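Endo-alpha-(1->5)-L-arabinanase (Bacillus licheniformis, PDB 6B7K) probably catalyses the endohydrolysis of (1->5)-alpha-arabinofuranosidic linkages in (1->5)-arabinans, and is a calcium-binding glycoside hydrolase of family 43. Local coordinates at residues Y220-G225 and G261-L266; N268-R273 and I288-W293; G188-A193 and S208-C213. All coordinates share one frame; numbering follows the deposited sequence.

Contact 1 (Y220-G225 and G261-L266). With CA (calcium ion), chain F.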
loop_
_atom_site.group_PDB
_atom_site.type_symbol
_atom_site.label_atom_id
_atom_site.label_comp_id
_atom_site.label_asym_id
_atom_site.label_seq_id
_atom_site.Cartn_x
_atom_site.Cartn_y
_atom_site.Cartn_z
ATOM N N TYR A 220 -2.699 11.026 -10.536
ATOM C CA TYR A 220 -2.517 10.277 -9.306
ATOM C C TYR A 220 -2.001 11.232 -8.243
ATOM O O TYR A 220 -1.023 11.953 -8.472
ATOM C CB TYR A 220 -1.543 9.105 -9.520
ATOM C CG TYR A 220 -1.908 7.790 -8.841
ATOM C CD1 TYR A 220 -3.201 7.538 -8.403
ATOM C CD2 TYR A 220 -0.947 6.796 -8.645
ATOM C CE1 TYR A 220 -3.529 6.337 -7.787
ATOM C CE2 TYR A 220 -1.266 5.596 -8.027
ATOM C CZ TYR A 220 -2.553 5.374 -7.600
ATOM O OH TYR A 220 -2.862 4.178 -6.996
ATOM N N LYS A 221 -2.645 11.229 -7.080
ATOM C CA LYS A 221 -2.291 12.134 -6.001
ATOM C C LYS A 221 -2.147 11.348 -4.707
ATOM O O LYS A 221 -2.540 10.185 -4.613
ATOM C CB LYS A 221 -3.335 13.245 -5.845
ATOM C CG LYS A 221 -3.442 14.152 -7.051
ATOM C CD LYS A 221 -4.691 15.003 -6.948
ATOM C CE LYS A 221 -4.942 15.755 -8.237
ATOM N NZ LYS A 221 -5.173 14.814 -9.365
ATOM N N ILE A 222 -1.564 12.001 -3.705
ATOM C CA ILE A 222 -1.383 11.433 -2.375
ATOM C C ILE A 222 -2.023 12.386 -1.377
ATOM O O ILE A 222 -1.632 13.558 -1.293
ATOM C CB ILE A 222 0.100 11.208 -2.041
ATOM C CG1 ILE A 222 0.704 10.155 -2.973
ATOM C CG2 ILE A 222 0.261 10.797 -0.585
ATOM C CD1 ILE A 222 2.187 9.954 -2.778
ATOM N N ALA A 223 -3.006 11.888 -0.629
ATOM C CA ALA A 223 -3.744 12.686 0.339
ATOM C C ALA A 223 -3.760 11.974 1.683
ATOM O O ALA A 223 -3.715 10.742 1.749
ATOM C CB ALA A 223 -5.180 12.950 -0.129
ATOM N N TYR A 224 -3.841 12.759 2.755
ATOM C CA TYR A 224 -3.727 12.236 4.109
ATOM C C TYR A 224 -4.814 12.819 5.002
ATOM O O TYR A 224 -5.456 13.819 4.669
ATOM C CB TYR A 224 -2.340 12.529 4.706
ATOM C CG TYR A 224 -1.933 13.984 4.645
ATOM C CD1 TYR A 224 -1.342 14.510 3.505
ATOM C CD2 TYR A 224 -2.132 14.829 5.727
ATOM C CE1 TYR A 224 -0.967 15.837 3.440
ATOM C CE2 TYR A 224 -1.755 16.159 5.673
ATOM C CZ TYR A 224 -1.175 16.657 4.525
ATOM O OH TYR A 224 -0.800 17.977 4.459
ATOM N N GLY A 225 -5.009 12.172 6.150
ATOM C CA GLY A 225 -5.974 12.624 7.134
ATOM C C GLY A 225 -5.635 12.071 8.498
ATOM O O GLY A 225 -4.889 11.095 8.623
ATOM N N GLY A 261 1.751 8.053 -6.430
ATOM C CA GLY A 261 0.720 7.338 -5.705
ATOM C C GLY A 261 1.203 6.008 -5.173
ATOM O O GLY A 261 2.399 5.707 -5.171
ATOM N N HIS A 262 0.220 5.204 -4.756
ATOM C CA HIS A 262 0.394 4.010 -3.935
ATOM C C HIS A 262 1.586 4.143 -3.001
ATOM O O HIS A 262 2.583 3.427 -3.134
ATOM C CB HIS A 262 0.532 2.753 -4.789
ATOM C CG HIS A 262 0.144 1.506 -4.057
ATOM N ND1 HIS A 262 0.856 1.029 -2.977
ATOM C CD2 HIS A 262 -0.898 0.659 -4.226
ATOM C CE1 HIS A 262 0.277 -0.067 -2.520
ATOM N NE2 HIS A 262 -0.791 -0.311 -3.259
ATOM N N GLN A 263 1.479 5.062 -2.052
ATOM C CA GLN A 263 2.549 5.357 -1.120
ATOM C C GLN A 263 2.524 4.389 0.059
ATOM O O GLN A 263 1.598 3.592 0.235
ATOM C CB GLN A 263 2.434 6.794 -0.616
ATOM C CG GLN A 263 1.349 6.989 0.436
ATOM C CD GLN A 263 -0.035 6.612 -0.063
ATOM O OE1 GLN A 263 -0.411 6.936 -1.189
ATOM N NE2 GLN A 263 -0.792 5.911 0.771
ATOM N N ASP A 264 3.574 4.467 0.869
ATOM C CA ASP A 264 3.637 3.764 2.140
ATOM C C ASP A 264 4.686 4.458 2.993
ATOM O O ASP A 264 5.631 5.054 2.468
ATOM C CB ASP A 264 3.970 2.278 1.960
ATOM C CG ASP A 264 3.493 1.428 3.125
ATOM O OD1 ASP A 264 3.064 2.000 4.148
ATOM O OD2 ASP A 264 3.534 0.187 3.012
ATOM N N VAL A 265 4.506 4.389 4.309
ATOM C CA VAL A 265 5.386 5.059 5.259
ATOM C C VAL A 265 6.078 4.013 6.122
ATOM O O VAL A 265 5.481 2.993 6.484
ATOM C CB VAL A 265 4.617 6.072 6.134
ATOM C CG1 VAL A 265 4.121 7.233 5.286
ATOM C CG2 VAL A 265 3.455 5.395 6.844
ATOM N N LEU A 266 7.344 4.269 6.450
ATOM C CA LEU A 266 8.147 3.366 7.263
ATOM C C LEU A 266 8.732 4.129 8.439
ATOM O O LEU A 266 9.387 5.160 8.250
ATOM C CB LEU A 266 9.278 2.731 6.448
ATOM C CG LEU A 266 10.351 1.971 7.234
ATOM C CD1 LEU A 266 9.760 0.744 7.913
ATOM C CD2 LEU A 266 11.513 1.586 6.327
HETATM CA CA CA F . 2.554 -0.456 5.236
HETATM O O HOH W 1 3.972 0.945 6.923
#

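Contact 2 (N268-R273 and I288-W293)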
loop_
_atom_site.group_PDB
_atom_site.type_symbol
_atom_site.label_atom_id
_atom_site.label_comp_id
_atom_site.label_asym_id
_atom_site.label_seq_id
_atom_site.Cartn_x
_atom_site.Cartn_y
_atom_site.Cartn_z
ATOM N N ASN A 268 7.648 6.088 10.515
ATOM C CA ASN A 268 7.203 7.476 10.659
ATOM C C ASN A 268 8.294 8.462 10.246
ATOM O O ASN A 268 8.459 9.520 10.858
ATOM C CB ASN A 268 6.731 7.766 12.087
ATOM C CG ASN A 268 5.360 7.194 12.376
ATOM O OD1 ASN A 268 4.544 7.020 11.470
ATOM N ND2 ASN A 268 5.094 6.907 13.646
ATOM N N SER A 269 9.047 8.119 9.202
ATOM C CA SER A 269 10.161 8.967 8.794
ATOM C C SER A 269 10.497 8.814 7.318
ATOM O O SER A 269 11.323 9.565 6.788
ATOM C CB SER A 269 11.398 8.658 9.640
ATOM O OG SER A 269 11.800 7.308 9.482
ATOM N N ILE A 270 9.872 7.851 6.641
ATOM C CA ILE A 270 10.188 7.546 5.250
ATOM C C ILE A 270 8.897 7.227 4.510
ATOM O O ILE A 270 8.218 6.249 4.840
ATOM C CB ILE A 270 11.171 6.368 5.128
ATOM C CG1 ILE A 270 12.521 6.731 5.752
ATOM C CG2 ILE A 270 11.339 5.961 3.675
ATOM C CD1 ILE A 270 13.441 5.554 5.942
ATOM N N LEU A 271 8.563 8.038 3.507
ATOM C CA LEU A 271 7.430 7.781 2.624
ATOM C C LEU A 271 7.962 7.343 1.266
ATOM O O LEU A 271 8.643 8.116 0.584
ATOM C CB LEU A 271 6.544 9.022 2.482
ATOM C CG LEU A 271 5.251 8.903 1.657
ATOM C CD1 LEU A 271 4.187 9.841 2.202
ATOM C CD2 LEU A 271 5.479 9.185 0.171
ATOM N N VAL A 272 7.651 6.112 0.879
ATOM C CA VAL A 272 7.984 5.610 -0.437
ATOM C C VAL A 272 6.763 5.745 -1.337
ATOM O O VAL A 272 5.639 5.922 -0.876
ATOM C CB VAL A 272 8.485 4.152 -0.397
ATOM C CG1 VAL A 272 9.864 4.096 0.235
ATOM C CG2 VAL A 272 7.487 3.271 0.347
ATOM N N ARG A 273 6.984 5.616 -2.643
ATOM C CA ARG A 273 6.016 6.085 -3.621
ATOM C C ARG A 273 6.482 5.755 -5.033
ATOM O O ARG A 273 7.685 5.795 -5.311
ATOM C CB ARG A 273 5.827 7.592 -3.431
ATOM C CG ARG A 273 5.293 8.361 -4.602
ATOM C CD ARG A 273 5.436 9.843 -4.314
ATOM N NE ARG A 273 6.804 10.314 -4.494
ATOM C CZ ARG A 273 7.220 11.534 -4.165
ATOM N NH1 ARG A 273 6.377 12.402 -3.624
ATOM N NH2 ARG A 273 8.483 11.885 -4.374
ATOM N N ILE A 288 11.565 7.893 -3.025
ATOM C CA ILE A 288 11.645 7.764 -1.577
ATOM C C ILE A 288 11.956 9.130 -0.989
ATOM O O ILE A 288 12.853 9.832 -1.471
ATOM C CB ILE A 288 12.707 6.733 -1.157
ATOM C CG1 ILE A 288 12.481 5.411 -1.889
ATOM C CG2 ILE A 288 12.667 6.517 0.342
ATOM C CD1 ILE A 288 13.533 4.385 -1.605
ATOM N N ASN A 289 11.216 9.505 0.050
ATOM C CA ASN A 289 11.403 10.777 0.728
ATOM C C ASN A 289 11.480 10.550 2.229
ATOM O O ASN A 289 10.819 9.662 2.771
ATOM C CB ASN A 289 10.260 11.754 0.428
ATOM C CG ASN A 289 10.369 12.373 -0.943
ATOM O OD1 ASN A 289 10.810 13.513 -1.086
ATOM N ND2 ASN A 289 9.973 11.624 -1.963
ATOM N N ASP A 290 12.299 11.361 2.891
ATOM C CA ASP A 290 12.230 11.466 4.341
ATOM C C ASP A 290 10.996 12.278 4.713
ATOM O O ASP A 290 10.855 13.430 4.291
ATOM C CB ASP A 290 13.494 12.118 4.896
ATOM C CG ASP A 290 14.686 11.182 4.887
ATOM O OD1 ASP A 290 14.514 10.005 4.508
ATOM O OD2 ASP A 290 15.795 11.622 5.261
ATOM N N LEU A 291 10.096 11.674 5.485
ATOM C CA LEU A 291 8.840 12.318 5.849
ATOM C C LEU A 291 9.003 13.075 7.160
ATOM O O LEU A 291 9.510 12.526 8.143
ATOM C CB LEU A 291 7.718 11.288 5.971
ATOM C CG LEU A 291 6.312 11.891 5.979
ATOM C CD1 LEU A 291 6.038 12.588 4.657
ATOM C CD2 LEU A 291 5.261 10.836 6.260
ATOM N N TYR A 292 8.571 14.331 7.172
ATOM C CA TYR A 292 8.631 15.176 8.355
ATOM C C TYR A 292 7.219 15.549 8.786
ATOM O O TYR A 292 6.227 15.148 8.170
ATOM C CB TYR A 292 9.478 16.423 8.091
ATOM C CG TYR A 292 10.865 16.091 7.604
ATOM C CD1 TYR A 292 11.876 15.763 8.498
ATOM C CD2 TYR A 292 11.160 16.089 6.248
ATOM C CE1 TYR A 292 13.145 15.451 8.056
ATOM C CE2 TYR A 292 12.424 15.779 5.795
ATOM C CZ TYR A 292 13.414 15.460 6.701
ATOM O OH TYR A 292 14.673 15.149 6.244
ATOM N N TRP A 293 7.134 16.316 9.870
ATOM C CA TRP A 293 5.856 16.686 10.458
ATOM C C TRP A 293 5.936 18.129 10.936
ATOM O O TRP A 293 6.890 18.505 11.624
ATOM C CB TRP A 293 5.492 15.740 11.611
ATOM C CG TRP A 293 5.727 14.284 11.281
ATOM C CD1 TRP A 293 6.923 13.626 11.293
ATOM C CD2 TRP A 293 4.743 13.315 10.887
ATOM N NE1 TRP A 293 6.746 12.314 10.931
ATOM C CE2 TRP A 293 5.419 12.096 10.675
ATOM C CE3 TRP A 293 3.359 13.361 10.693
ATOM C CZ2 TRP A 293 4.758 10.933 10.286
ATOM C CZ3 TRP A 293 2.705 12.202 10.307
ATOM C CH2 TRP A 293 3.405 11.006 10.105
#

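Contact 3 (G188-A193 and S208-C213)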
loop_
_atom_site.group_PDB
_atom_site.type_symbol
_atom_site.label_atom_id
_atom_site.label_comp_id
_atom_site.label_asym_id
_atom_site.label_seq_id
_atom_site.Cartn_x
_atom_site.Cartn_y
_atom_site.Cartn_z
ATOM N N GLY A 188 -16.334 9.422 -8.197
ATOM C CA GLY A 188 -16.230 8.056 -8.675
ATOM C C GLY A 188 -15.552 7.089 -7.736
ATOM O O GLY A 188 -15.120 6.020 -8.173
ATOM N N GLY A 189 -15.449 7.424 -6.451
ATOM C CA GLY A 189 -14.742 6.563 -5.525
ATOM C C GLY A 189 -13.263 6.434 -5.797
ATOM O O GLY A 189 -12.644 5.460 -5.362
ATOM N N ALA A 190 -12.672 7.401 -6.500
ATOM C CA ALA A 190 -11.281 7.314 -6.925
ATOM C C ALA A 190 -10.318 7.436 -5.750
ATOM O O ALA A 190 -9.581 8.420 -5.641
ATOM C CB ALA A 190 -10.983 8.391 -7.966
ATOM N N VAL A 191 -10.310 6.432 -4.877
ATOM C CA VAL A 191 -9.412 6.391 -3.729
ATOM C C VAL A 191 -9.000 4.942 -3.507
ATOM O O VAL A 191 -9.839 4.037 -3.554
ATOM C CB VAL A 191 -10.065 6.988 -2.465
ATOM C CG1 VAL A 191 -11.429 6.369 -2.214
ATOM C CG2 VAL A 191 -9.160 6.807 -1.258
ATOM N N GLU A 192 -7.709 4.719 -3.291
ATOM C CA GLU A 192 -7.179 3.374 -3.102
ATOM C C GLU A 192 -5.840 3.485 -2.380
ATOM O O GLU A 192 -5.437 4.571 -1.949
ATOM C CB GLU A 192 -7.049 2.642 -4.443
ATOM C CG GLU A 192 -6.089 3.294 -5.431
ATOM C CD GLU A 192 -6.119 2.642 -6.803
ATOM O OE1 GLU A 192 -6.869 1.660 -6.985
ATOM O OE2 GLU A 192 -5.392 3.113 -7.704
ATOM N N ALA A 193 -5.158 2.351 -2.246
ATOM C CA ALA A 193 -3.809 2.284 -1.695
ATOM C C ALA A 193 -3.677 2.937 -0.315
ATOM O O ALA A 193 -2.841 3.824 -0.120
ATOM C CB ALA A 193 -2.816 2.900 -2.671
ATOM N N SER A 208 -4.357 7.253 -2.010
ATOM C CA SER A 208 -4.062 7.692 -3.365
ATOM C C SER A 208 -5.366 8.076 -4.054
ATOM O O SER A 208 -6.347 7.329 -3.991
ATOM C CB SER A 208 -3.335 6.599 -4.151
ATOM O OG SER A 208 -2.108 6.267 -3.527
ATOM N N PHE A 209 -5.371 9.235 -4.702
ATOM C CA PHE A 209 -6.549 9.751 -5.379
ATOM C C PHE A 209 -6.433 9.570 -6.888
ATOM O O PHE A 209 -5.342 9.652 -7.460
ATOM C CB PHE A 209 -6.759 11.237 -5.064
ATOM C CG PHE A 209 -7.421 11.500 -3.738
ATOM C CD1 PHE A 209 -7.935 10.463 -2.977
ATOM C CD2 PHE A 209 -7.542 12.799 -3.262
ATOM C CE1 PHE A 209 -8.547 10.714 -1.761
ATOM C CE2 PHE A 209 -8.153 13.057 -2.050
ATOM C CZ PHE A 209 -8.656 12.013 -1.297
ATOM N N ASP A 210 -7.580 9.314 -7.522
ATOM C CA ASP A 210 -7.752 9.363 -8.972
ATOM C C ASP A 210 -7.040 8.220 -9.699
ATOM O O ASP A 210 -6.788 7.164 -9.110
ATOM C CB ASP A 210 -7.301 10.728 -9.504
ATOM C CG ASP A 210 -7.941 11.893 -8.763
ATOM O OD1 ASP A 210 -9.169 11.852 -8.528
ATOM O OD2 ASP A 210 -7.216 12.851 -8.412
ATOM N N SER A 211 -6.721 8.418 -10.980
ATOM C CA SER A 211 -6.376 7.325 -11.887
ATOM C C SER A 211 -4.876 7.047 -11.899
ATOM O O SER A 211 -4.060 7.969 -11.848
ATOM C CB SER A 211 -6.860 7.652 -13.303
ATOM O OG SER A 211 -6.715 6.543 -14.170
ATOM N N CYS A 212 -4.514 5.768 -12.012
ATOM C CA CYS A 212 -3.151 5.341 -11.716
ATOM C C CYS A 212 -2.354 4.815 -12.902
ATOM O O CYS A 212 -1.132 4.970 -12.908
ATOM C CB CYS A 212 -3.160 4.259 -10.630
ATOM S SG CYS A 212 -4.258 2.867 -10.949
ATOM N N CYS A 213 -2.982 4.193 -13.900
ATOM C CA CYS A 213 -2.234 3.434 -14.897
ATOM C C CYS A 213 -2.142 4.135 -16.249
ATOM O O CYS A 213 -1.972 3.473 -17.278
ATOM C CB CYS A 213 -2.844 2.044 -15.062
ATOM S SG CYS A 213 -1.991 0.751 -14.140
#

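Contact 1 (Y220-G225 and G261-L266)
Gln-263 and Ile-222 run antiparallel alongside one another, and the glutamine meets the isoleucine along most of its length. Its CB lies 3.8 Å from Ile-222 CD1, and its CG lies beside the other branch, 4.1 Å from Ile-222 CG2. The chain then bends at chi2 (-59°), which brings Gln-263 OE1 beside Ile-222 CG1, 3.8 Å away. Glutamine suits this place because its methylenes pack like a hydrocarbon while its buried amide is fully engaged: OE1 bonds to Ser-208 OG, and NE2 to Asn-195 OD1 and Ala-193 O. Earlier in both segments, the Tyr-220 ring comes obliquely to the backbone, its CD2 3.4 Å from Gly-261 CA and its CE2 3.6 Å from His-262 N. Gly-261, having no side chain, leaves room for the ring. Beyond the corner at His-262, Asp-264 holds the calcium ion with both oxygens, OD1 at 2.7 Å and OD2 at 2.5 Å; Asp-84, Asp-142 and a water that donates to Val-265 O also bind it. Two neighbouring blades pack side by side here, and the strand of 261-266 carries its calcium ligand toward the centre, as in the five-bladed beta-propeller of family 43.

Contact 2 (N268-R273 and I288-W293)
The carbonyl oxygen of Ser-269 takes the amide of Leu-291, with Leu-291 N 2.8 Å from Ser-269 O. The donor arrives from well above the carbonyl plane, 67° out of it. This is the open end of an antiparallel beta hairpin, strands 270-277 and 284-293, in one blade of the propeller. Its register is regular from Ile-270 to Val-272. Leu-271 and Asn-289 form the hydrogen-bonded pair, with Leu-271 N to Asn-289 O at 2.9 Å and Asn-289 N to Leu-271 O at 3.0 Å. On its other side, strand 270-277 meets Leu-266 through a classic beta bulge formed by Ser-269 and Ile-270.

Branched residues make up much of the face carrying Ile-270, Val-272 and Ile-288, which Asp-290 shares. Ile-288 faces both of the others from across the ladder: its CG2 touches Ile-270 CG2 at 3.6 Å, while its CG1 lies alongside Val-272 CG1. On the other face, Leu-271 has CG trans to the backbone N (chi1 -176°), which carries its CD1 to the CD1 methyl of Leu-291; Phe-206 of the next blade packs against both leucines. The guanidinium of Arg-273 makes a salt bridge through NH1 with Asp-251 OD2.

Tryptophan suits the far end because it joins a broad ring to one N-H. Tyr-204 meets the ring of Trp-293 edge-to-face, and Lys-199 makes a cation-pi contact with it. Trp-293 NE1 donates to Asn-268 O at 3.3 Å, with the oxygen at the ring edge, only 6° out of the indole plane.

Contact 3 (G188-A193 and S208-C213)
Glu-192 and Ser-208 exchange both backbone bonds of an antiparallel hydrogen-bonded pair. Glu-192 N donates to Ser-208 O at 3.0 Å, in the carbonyl plane, and Ser-208 N returns a bond to Glu-192 O at 2.9 Å. A third bond extends the ladder, from Asp-210 N to Ala-190 O at 2.9 Å; its donor stands 44° above the carbonyl plane. Ala-190 is the centre of an inverse gamma turn, and its small CB fits against the backbone of Asp-210, 3.5 Å from Asp-210 CA.

The side chains find their polar partners beyond the pair. In Glu-192, the predicted proton donor, chi1 of 62° sets CG between the backbone N and carbonyl carbon, and a straight chi2 (-173°) then carries the carboxylate outward. Ser-157 OG gives the firmer bond, to OE1; Tyr-220 OH adds a weak one to OE2. Ser-208 OG bonds to Gln-263 OE1 and makes a weak bond with His-262 N, while the Asp-210 carboxylate forms a salt bridge with Lys-221. Small residues suit the inner end, where Ala-193 CB packs beside Ser-208 OG. On the other face Val-191 CG2 meets the edge of the Phe-209 ring at CE1, 4.0 Å away, and Arg-184 makes a cation-pi contact with that ring.

The pair belongs to the hairpin of strands 191-199 and 202-209: strand 191-199 is outermost in its four-stranded sheet, and strand 202-209 lies between it and strand 221-227.

Overall arrangement
Contact 1 lies between the others and touches both, whereas contacts 2 and 3 are 21 Å apart between centres and do not touch. Contact 3 and the 220-225 side of contact 1 share one blade, with a probable hydrogen bond from Phe-209 N to Lys-221 O (3.0 Å). Contact 2 and the 261-266 side share the next, with another from Val-272 N to Asp-264 O (2.8 Å). Contact 1 therefore joins the two blades and brings together the predicted proton donor of contact 3, the calcium ligand Asp-264 and His-262, predicted to matter for substrate recognition. The His-262 side chain comes within about 3 Å of that of Asp-23, the predicted proton acceptor, and about 3 Å of a second calcium ion.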